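Local coordinates for protein beta-agarase (Persicobacter, PDB 6AII) that probably hydrolyses agarose, releasing neoagarobiose, as a GH16-family beta-agarase whose catalytic domain holds a calcium ion, at residues 21-25 and 26-30; 69-73 and 74-78. All coordinates share one frame; numbering follows the deposited sequence.

Contact 1 of 2, residues 21-25 and 26-30. With CA (calcium ion), chain B.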
# COMPACT_ATOMS: atom_id res chain seq x y z
N TRP A 21 -13.03 5.47 19.02
CA TRP A 21 -11.88 4.71 18.52
C TRP A 21 -10.85 4.50 19.61
O TRP A 21 -10.53 5.43 20.34
CB TRP A 21 -11.23 5.48 17.37
CG TRP A 21 -12.07 5.55 16.15
CD1 TRP A 21 -12.68 6.65 15.64
CD2 TRP A 21 -12.34 4.48 15.25
NE1 TRP A 21 -13.28 6.34 14.46
CE2 TRP A 21 -13.14 5.03 14.21
CE3 TRP A 21 -12.02 3.12 15.21
CZ2 TRP A 21 -13.59 4.25 13.15
CZ3 TRP A 21 -12.49 2.35 14.18
CH2 TRP A 21 -13.26 2.93 13.15
N LYS A 22 -10.28 3.31 19.67
CA LYS A 22 -9.21 2.99 20.58
C LYS A 22 -7.94 2.59 19.82
O LYS A 22 -7.98 1.73 18.95
CB LYS A 22 -9.61 1.84 21.51
CG LYS A 22 -8.50 1.38 22.43
CD LYS A 22 -8.77 0.14 23.21
CE LYS A 22 -7.58 -0.21 24.08
NZ LYS A 22 -7.90 -1.34 24.97
N LEU A 23 -6.85 3.30 20.13
CA LEU A 23 -5.57 3.02 19.43
C LEU A 23 -5.12 1.58 19.65
O LEU A 23 -5.12 1.09 20.81
CB LEU A 23 -4.49 4.01 19.86
CG LEU A 23 -3.23 3.98 18.98
CD1 LEU A 23 -3.41 4.74 17.67
CD2 LEU A 23 -2.07 4.58 19.75
N GLN A 24 -4.76 0.88 18.57
CA GLN A 24 -4.15 -0.44 18.70
C GLN A 24 -2.64 -0.24 18.80
O GLN A 24 -1.93 -0.01 17.79
CB GLN A 24 -4.57 -1.36 17.55
CG GLN A 24 -4.01 -2.78 17.69
CD GLN A 24 -4.50 -3.76 16.65
OE1 GLN A 24 -5.65 -3.65 16.18
NE2 GLN A 24 -3.64 -4.69 16.29
N ALA A 25 -2.10 -0.32 20.02
CA ALA A 25 -0.69 0.08 20.24
C ALA A 25 0.33 -0.73 19.41
O ALA A 25 1.34 -0.15 19.01
CB ALA A 25 -0.39 -0.06 21.71
N ASP A 26 0.12 -2.02 19.17
CA ASP A 26 1.15 -2.86 18.60
C ASP A 26 1.29 -2.63 17.09
O ASP A 26 2.23 -3.12 16.49
CB ASP A 26 0.94 -4.33 18.91
CG ASP A 26 -0.19 -5.03 18.20
OD1 ASP A 26 -1.11 -4.37 17.69
OD2 ASP A 26 -0.20 -6.26 18.25
N MET A 27 0.39 -1.84 16.56
CA MET A 27 0.38 -1.59 15.08
C MET A 27 0.44 -0.09 14.81
O MET A 27 0.12 0.32 13.71
CB MET A 27 -0.89 -2.17 14.45
CG MET A 27 -0.93 -3.69 14.40
SD MET A 27 0.33 -4.32 13.30
CE MET A 27 -0.50 -4.07 11.71
N SER A 28 0.80 0.75 15.79
CA SER A 28 0.81 2.18 15.69
C SER A 28 2.20 2.71 16.06
O SER A 28 2.82 2.22 17.04
CB SER A 28 -0.28 2.87 16.54
OG SER A 28 -1.58 2.38 16.25
N ASP A 29 2.72 3.69 15.30
CA ASP A 29 4.07 4.20 15.51
C ASP A 29 4.21 5.53 14.80
O ASP A 29 3.81 5.59 13.60
CB ASP A 29 5.10 3.19 15.02
CG ASP A 29 6.52 3.43 15.50
OD1 ASP A 29 6.86 4.55 15.94
OD2 ASP A 29 7.26 2.41 15.51
N ASP A 30 4.75 6.58 15.47
CA ASP A 30 5.05 7.82 14.76
C ASP A 30 6.52 8.06 14.44
O ASP A 30 6.88 9.13 13.98
CB ASP A 30 4.38 9.00 15.45
CG ASP A 30 4.75 9.24 16.90
OD1 ASP A 30 5.57 8.48 17.45
OD2 ASP A 30 4.21 10.23 17.42
CA CA B . 6.89 11.07 12.66
O HOH W 1 7.59 13.48 12.71
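Gln24 and Ser28 close a tight turn through hydrogen bonds that converge on one backbone oxygen. Gln24 O accepts from Met27 N at 3.2 Å and from Ser28 OG at 2.9 Å; the two donors come from opposite faces of the carbonyl plane, each well tilted out of it, so the oxygen is gripped from both sides. The hydroxyl of Ser28 reaches back because its OG stands anti to the carbonyl carbon (chi1 -55°), and the same OG is also bonded to Val320 N. A longer, weak backbone bond from Ser28 N to Ala25 O (3.4 Å) adds to the turn.

This short 3-10-like turn lies directly after the edge strand 19-23, which pairs with strand 312-325 in one of the sheets of the GH16 beta-sandwich, and it redirects the chain toward the calcium site.

Among side chains, the extended Gln24 meets Asp26 at an oblique angle. NE2 gives Asp26 OD1 a 2.9 Å bond on its syn lone pair, nearly in the amide plane, although amide and carboxylate are turned 37° apart. NE2 has a second acceptor in His113 O.

Two van der Waals contacts set carbon against polar groups: Leu23 CD1 lies 3.3 Å from Ser28 OG, and Met27 CG lies beside Gln24 NE2, the two side chains pointing the same way.

Metal binding comes last: Asp30 O coordinates calcium at 2.3 Å, with Asp5, Asn32, Gly74 and Asp316 completing the protein ligands.

Contact 2 of 2, residues 69-73 and 74-78. With CA (calcium ion), chain B.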
# COMPACT_ATOMS: atom_id res chain seq x y z
N VAL A 69 16.09 -0.14 4.83
CA VAL A 69 15.05 0.40 5.72
C VAL A 69 15.76 1.07 6.90
O VAL A 69 16.60 0.48 7.56
CB VAL A 69 14.09 -0.70 6.23
CG1 VAL A 69 13.08 -0.16 7.26
CG2 VAL A 69 13.32 -1.40 5.12
N SER A 70 15.32 2.28 7.25
CA SER A 70 15.87 2.94 8.46
C SER A 70 14.75 3.83 9.03
O SER A 70 13.67 3.94 8.47
CB SER A 70 17.09 3.76 8.12
OG SER A 70 16.74 4.84 7.27
N VAL A 71 15.03 4.40 10.18
CA VAL A 71 14.14 5.39 10.78
C VAL A 71 14.99 6.56 11.22
O VAL A 71 15.96 6.40 11.94
CB VAL A 71 13.29 4.85 11.94
CG1 VAL A 71 12.31 5.93 12.40
CG2 VAL A 71 12.52 3.59 11.61
N SER A 72 14.62 7.74 10.75
CA SER A 72 15.40 8.97 11.06
C SER A 72 14.54 10.17 10.71
O SER A 72 13.63 10.11 9.86
CB SER A 72 16.73 9.09 10.33
OG SER A 72 16.53 9.21 8.95
N ASN A 73 14.82 11.28 11.40
CA ASN A 73 14.28 12.57 10.99
C ASN A 73 12.75 12.62 11.06
O ASN A 73 12.16 13.51 10.40
CB ASN A 73 14.84 13.01 9.65
CG ASN A 73 16.35 13.05 9.67
OD1 ASN A 73 16.96 12.24 8.98
ND2 ASN A 73 16.91 13.84 10.55
N GLY A 74 12.15 11.77 11.86
CA GLY A 74 10.69 11.73 12.11
C GLY A 74 9.93 10.75 11.26
O GLY A 74 8.68 10.66 11.42
N HIS A 75 10.64 9.97 10.44
CA HIS A 75 9.93 9.00 9.56
C HIS A 75 10.76 7.74 9.34
O HIS A 75 12.01 7.75 9.35
CB HIS A 75 9.62 9.64 8.20
CG HIS A 75 10.67 10.55 7.72
ND1 HIS A 75 11.84 10.07 7.11
CD2 HIS A 75 10.79 11.89 7.76
CE1 HIS A 75 12.59 11.14 6.82
NE2 HIS A 75 11.98 12.21 7.17
N MET A 76 10.03 6.68 9.04
CA MET A 76 10.64 5.46 8.51
C MET A 76 11.03 5.77 7.06
O MET A 76 10.25 6.46 6.34
CB MET A 76 9.66 4.29 8.52
CG MET A 76 10.19 3.08 7.82
SD MET A 76 9.11 1.63 8.17
CE MET A 76 9.60 1.14 9.74
N ASN A 77 12.19 5.33 6.65
CA ASN A 77 12.74 5.53 5.31
C ASN A 77 12.78 4.17 4.61
O ASN A 77 13.38 3.22 5.14
CB ASN A 77 14.17 6.05 5.38
CG ASN A 77 14.28 7.33 6.15
OD1 ASN A 77 13.68 8.28 5.71
ND2 ASN A 77 15.06 7.31 7.25
N ILE A 78 12.16 4.08 3.45
CA ILE A 78 12.18 2.87 2.61
C ILE A 78 12.92 3.28 1.33
O ILE A 78 12.39 4.02 0.50
CB ILE A 78 10.79 2.29 2.41
CG1 ILE A 78 10.07 2.06 3.74
CG2 ILE A 78 10.91 0.99 1.64
CD1 ILE A 78 8.65 1.58 3.62
CA CA B . 6.89 11.07 12.66
O HOH W 1 7.59 13.48 12.71
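Asn77 turns its amide across the hairpin toward two serines of the facing strand. Its ND2 donates to Ser70 OG at 3.0 Å and to Ser72 OG at 2.9 Å, both oxygens lying close to the amide plane, so the two N-H groups are shared between alternate residues of strand 69-72. Each serine holds OG between its backbone N and carbonyl carbon (chi1 65° in both), which sets both hydroxyls level with the amide, in front of its N-H groups; Ser72 OG in turn donates to Asn73 OD1. An alanine in place of Asn77 would probably leave both serine hydroxyls without their shared donor and His75 ND1 without its weak bond to OD1. The His75 ring folds back over the turn, with Ser72 O lying 3.2 Å above one face of the ring, offset toward the rim.

Beneath these side chains runs an antiparallel ladder, with Asn77 N to Ser70 O at 2.7 Å, closed by a type I' turn from Ser72 to His75. Gly74, whose backbone angles call for glycine, presents its O to calcium at 2.2 Å. On the other side of the hairpin Val71 CG2 meets Met76 CE at 4.2 Å, and Val69 CG1 lies near Met76 CG.

Val69 and Met76 pack on strand 97-110 and Ile78 on strand 280-287 of the other sheet, Val71 on loop residues Phe31 and Phe35, while strand 75-79 pairs along its far edge with strand 312-325.

From the N terminus, strand 19-23 runs into contact 1, which closes its turn between residues 24 and 28 and carries the chain on to Asp30. After the short strand pair 43-44 and 48-49, and strand 62-64, contact 2 closes the hairpin of strands 69-72 and 75-79 at residues 72 to 75. The two follow in series, neither nesting nor crossing, with centres about 18 Å apart. They do not touch, but both converge on the same calcium ion and its water, and both lie against strand 312-325, contact 1 beside its later part and the hairpin beside its earlier part. The ion thereby ties the loop after strand 19-23, the hairpin turn and Asp316 together at one sheet.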